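PDB 5EDL: putative HMP/thiamine permease protein YkoE from Bacillus subtilis, which binds thiamine as the S component of an energy-coupling factor transporter that probably carries hydroxymethylpyrimidine or thiamine across the membrane. Local coordinates for residues A55-K60 / N176-G181. Sequence-based numbering, arbitrary orientation.
Sequences AYMIRK and NGMALG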
ATOM      1  N   ALA A  55       3.557  -4.748   5.499  1.00 23.76           N
ATOM      2  CA  ALA A  55       4.535  -5.779   5.146  1.00 27.28           C
ATOM      3  C   ALA A  55       5.937  -5.379   5.607  1.00 23.16           C
ATOM      4  O   ALA A  55       6.650  -6.168   6.220  1.00 23.96           O
ATOM      5  CB  ALA A  55       4.530  -6.045   3.643  1.00 23.49           C
ATOM      6  N   TYR A  56       6.321  -4.150   5.289  1.00 22.75           N
ATOM      7  CA  TYR A  56       7.650  -3.651   5.632  1.00 32.40           C
ATOM      8  C   TYR A  56       7.845  -3.597   7.161  1.00 23.23           C
ATOM      9  O   TYR A  56       8.927  -3.901   7.666  1.00 24.17           O
ATOM     10  CB  TYR A  56       7.854  -2.280   4.977  1.00 23.16           C
ATOM     11  CG  TYR A  56       9.179  -1.583   5.225  1.00 24.16           C
ATOM     12  CD1 TYR A  56      10.370  -2.079   4.712  1.00 25.67           C
ATOM     13  CD2 TYR A  56       9.218  -0.400   5.936  1.00 24.00           C
ATOM     14  CE1 TYR A  56      11.579  -1.421   4.938  1.00 30.41           C
ATOM     15  CE2 TYR A  56      10.403   0.267   6.160  1.00 25.28           C
ATOM     16  CZ  TYR A  56      11.580  -0.245   5.671  1.00 26.78           C
ATOM     17  OH  TYR A  56      12.728   0.451   5.904  1.00 28.40           O
ATOM     18  N   MET A  57       6.788  -3.264   7.895  1.00 23.53           N
ATOM     19  CA  MET A  57       6.870  -3.199   9.355  1.00 23.44           C
ATOM     20  C   MET A  57       6.910  -4.578   9.995  1.00 26.64           C
ATOM     21  O   MET A  57       7.718  -4.824  10.877  1.00 23.43           O
ATOM     22  CB  MET A  57       5.689  -2.431   9.954  1.00 21.57           C
ATOM     23  CG  MET A  57       5.723  -0.919   9.778  1.00 36.14           C
ATOM     24  SD  MET A  57       4.325  -0.178  10.676  1.00 45.46           S
ATOM     25  CE  MET A  57       3.960  -1.524  11.818  1.00 21.33           C
ATOM     26  N   ILE A  58       6.021  -5.465   9.551  1.00 26.21           N
ATOM     27  CA  ILE A  58       5.764  -6.708  10.267  1.00 25.30           C
ATOM     28  C   ILE A  58       6.536  -7.880   9.670  1.00 24.44           C
ATOM     29  O   ILE A  58       7.037  -8.734  10.398  1.00 25.28           O
ATOM     30  CB  ILE A  58       4.254  -7.021  10.287  1.00 26.85           C
ATOM     31  CG1 ILE A  58       3.520  -5.939  11.083  1.00 22.30           C
ATOM     32  CG2 ILE A  58       4.004  -8.416  10.846  1.00 23.87           C
ATOM     33  CD1 ILE A  58       2.008  -6.018  10.997  1.00 23.82           C
ATOM     34  N   ARG A  59       6.622  -7.898   8.342  1.00 26.25           N
ATOM     35  CA  ARG A  59       7.481  -8.818   7.605  1.00 26.66           C
ATOM     36  C   ARG A  59       7.068 -10.279   7.790  1.00 29.51           C
ATOM     37  O   ARG A  59       7.908 -11.156   7.925  1.00 28.70           O
ATOM     38  CB  ARG A  59       8.952  -8.602   8.011  1.00 28.14           C
ATOM     39  CG  ARG A  59       9.406  -7.162   7.747  1.00 27.72           C
ATOM     40  CD  ARG A  59      10.913  -6.926   7.862  1.00 32.85           C
ATOM     41  NE  ARG A  59      11.210  -5.556   7.450  1.00 28.86           N
ATOM     42  CZ  ARG A  59      12.415  -5.013   7.393  1.00 30.11           C
ATOM     43  NH1 ARG A  59      13.486  -5.708   7.745  1.00 31.87           N
ATOM     44  NH2 ARG A  59      12.544  -3.755   6.993  1.00 29.84           N
ATOM     45  N   LYS A  60       5.761 -10.527   7.777  1.00 26.64           N
ATOM     46  CA  LYS A  60       5.237 -11.876   7.863  1.00 27.40           C
ATOM     47  C   LYS A  60       4.157 -12.061   6.784  1.00 26.10           C
ATOM     48  O   LYS A  60       3.578 -11.091   6.317  1.00 24.81           O
ATOM     49  CB  LYS A  60       4.687 -12.150   9.263  1.00 29.10           C
ATOM     50  CG  LYS A  60       5.758 -12.037  10.349  1.00 31.75           C
ATOM     51  CD  LYS A  60       5.263 -12.406  11.722  1.00 32.09           C
ATOM     52  CE  LYS A  60       6.423 -12.371  12.736  1.00 34.22           C
ATOM     53  NZ  LYS A  60       5.960 -12.553  14.130  1.00 36.10           N
ATOM     54  N   ASN A 176       9.054  -0.870  18.194  1.00 43.51           N
ATOM     55  CA  ASN A 176      10.133  -1.657  18.780  1.00 46.60           C
ATOM     56  C   ASN A 176       9.789  -3.129  18.939  1.00 47.15           C
ATOM     57  O   ASN A 176      10.679  -3.968  18.991  1.00 48.44           O
ATOM     58  CB  ASN A 176      10.554  -1.073  20.133  1.00 56.66           C
ATOM     59  CG  ASN A 176      11.634  -0.026  19.988  1.00 61.50           C
ATOM     60  OD1 ASN A 176      11.991   0.355  18.869  1.00 61.55           O
ATOM     61  ND2 ASN A 176      12.165   0.446  21.110  1.00 65.99           N
ATOM     62  N   GLY A 177       8.500  -3.442  19.013  1.00 46.63           N
ATOM     63  CA  GLY A 177       8.067  -4.825  19.054  1.00 47.95           C
ATOM     64  C   GLY A 177       8.052  -5.521  17.699  1.00 47.04           C
ATOM     65  O   GLY A 177       7.908  -6.744  17.634  1.00 44.46           O
ATOM     66  N   MET A 178       8.200  -4.751  16.621  1.00 40.24           N
ATOM     67  CA  MET A 178       8.063  -5.272  15.257  1.00 37.40           C
ATOM     68  C   MET A 178       9.407  -5.556  14.581  1.00 36.95           C
ATOM     69  O   MET A 178      10.442  -5.055  15.007  1.00 38.22           O
ATOM     70  CB  MET A 178       7.285  -4.282  14.384  1.00 34.37           C
ATOM     71  CG  MET A 178       6.016  -3.706  15.007  1.00 50.26           C
ATOM     72  SD  MET A 178       4.585  -4.791  14.885  1.00 39.69           S
ATOM     73  CE  MET A 178       4.810  -5.805  16.338  1.00 43.28           C
ATOM     74  N   ALA A 179       9.371  -6.337  13.504  1.00 34.14           N
ATOM     75  CA  ALA A 179      10.561  -6.610  12.711  1.00 36.58           C
ATOM     76  C   ALA A 179      11.302  -5.326  12.295  1.00 35.85           C
ATOM     77  O   ALA A 179      12.522  -5.269  12.382  1.00 37.28           O
ATOM     78  CB  ALA A 179      10.198  -7.433  11.481  1.00 38.39           C
ATOM     79  N   LEU A 180      10.577  -4.301  11.843  1.00 33.86           N
ATOM     80  CA  LEU A 180      11.239  -3.063  11.410  1.00 33.41           C
ATOM     81  C   LEU A 180      11.935  -2.368  12.586  1.00 32.47           C
ATOM     82  O   LEU A 180      13.029  -1.819  12.435  1.00 33.13           O
ATOM     83  CB  LEU A 180      10.252  -2.098  10.748  1.00 31.92           C
ATOM     84  CG  LEU A 180      10.826  -0.738  10.339  1.00 31.58           C
ATOM     85  CD1 LEU A 180      11.947  -0.886   9.304  1.00 33.91           C
ATOM     86  CD2 LEU A 180       9.720   0.169   9.787  1.00 30.53           C
ATOM     87  N   GLY A 181      11.287  -2.381  13.746  1.00 31.16           N
ATOM     88  CA  GLY A 181      11.894  -1.859  14.958  1.00 30.81           C
ATOM     89  C   GLY A 181      13.139  -2.631  15.369  1.00 33.03           C
ATOM     90  O   GLY A 181      14.129  -2.043  15.788  1.00 33.41           O
TER
HETATM   91  O   HOH W   1       7.394  -8.281  12.959  1.00 30.98           O
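Leu180 N donates a hydrogen bond to Met57 O, 3.1 Å away, at an N-H...O angle of 155°. A water bridges the next pair: it donates to Ile58 O and accepts from Ala179 N. The C-terminal end of helix 49-58 thus meets the first turn of helix 179-192, where backbone NH groups lack partners within their own helix.

Arg59 leaves the first helix with positive phi, and its side chain runs past the second. Its CB, CG and CD pass in turn over the Ala179 methyl, CD coming within 3.7 Å of Ala179 CB. The chain is extended from CG on. Farther along this straight chain, NE donates to Tyr56 O at 2.8 Å, with the oxygen tilted 20° out of the guanidinium plane. At the tip, NH2 lies 3.7 Å from Leu180 CD1 and forms a salt bridge with Glu183, one turn further along the second helix. Cutting this residue back to alanine would probably leave Glu183 without this charge partner, Tyr56 O without the NE donor, and the Ala179 methyl covered by less.

Leu180 CG stands anti to its own N (chi1 176°), which puts CG, and with it both methyls, next to the Tyr56 ring, with CD1 and CD2 each 3.7 Å from Tyr56 CE2. The Tyr56 hydroxyl is hydrogen-bonded to Asp167 of helix 140-170. On another flank, Met178 SD lies beside Ile58 CG1 at 4.1 Å. Helix 4-35 packs against Met57, Ile58 and Met178.

Met178 occupies the N-cap position of helix 179-192. The arrangement is a junction of helix ends: one carbonyl at the C-terminal end of helix 49-58 takes an N-H of helix 179-192 directly and a second does so through a water. It joins the C-terminal helix to the membrane helix bundle of this S component.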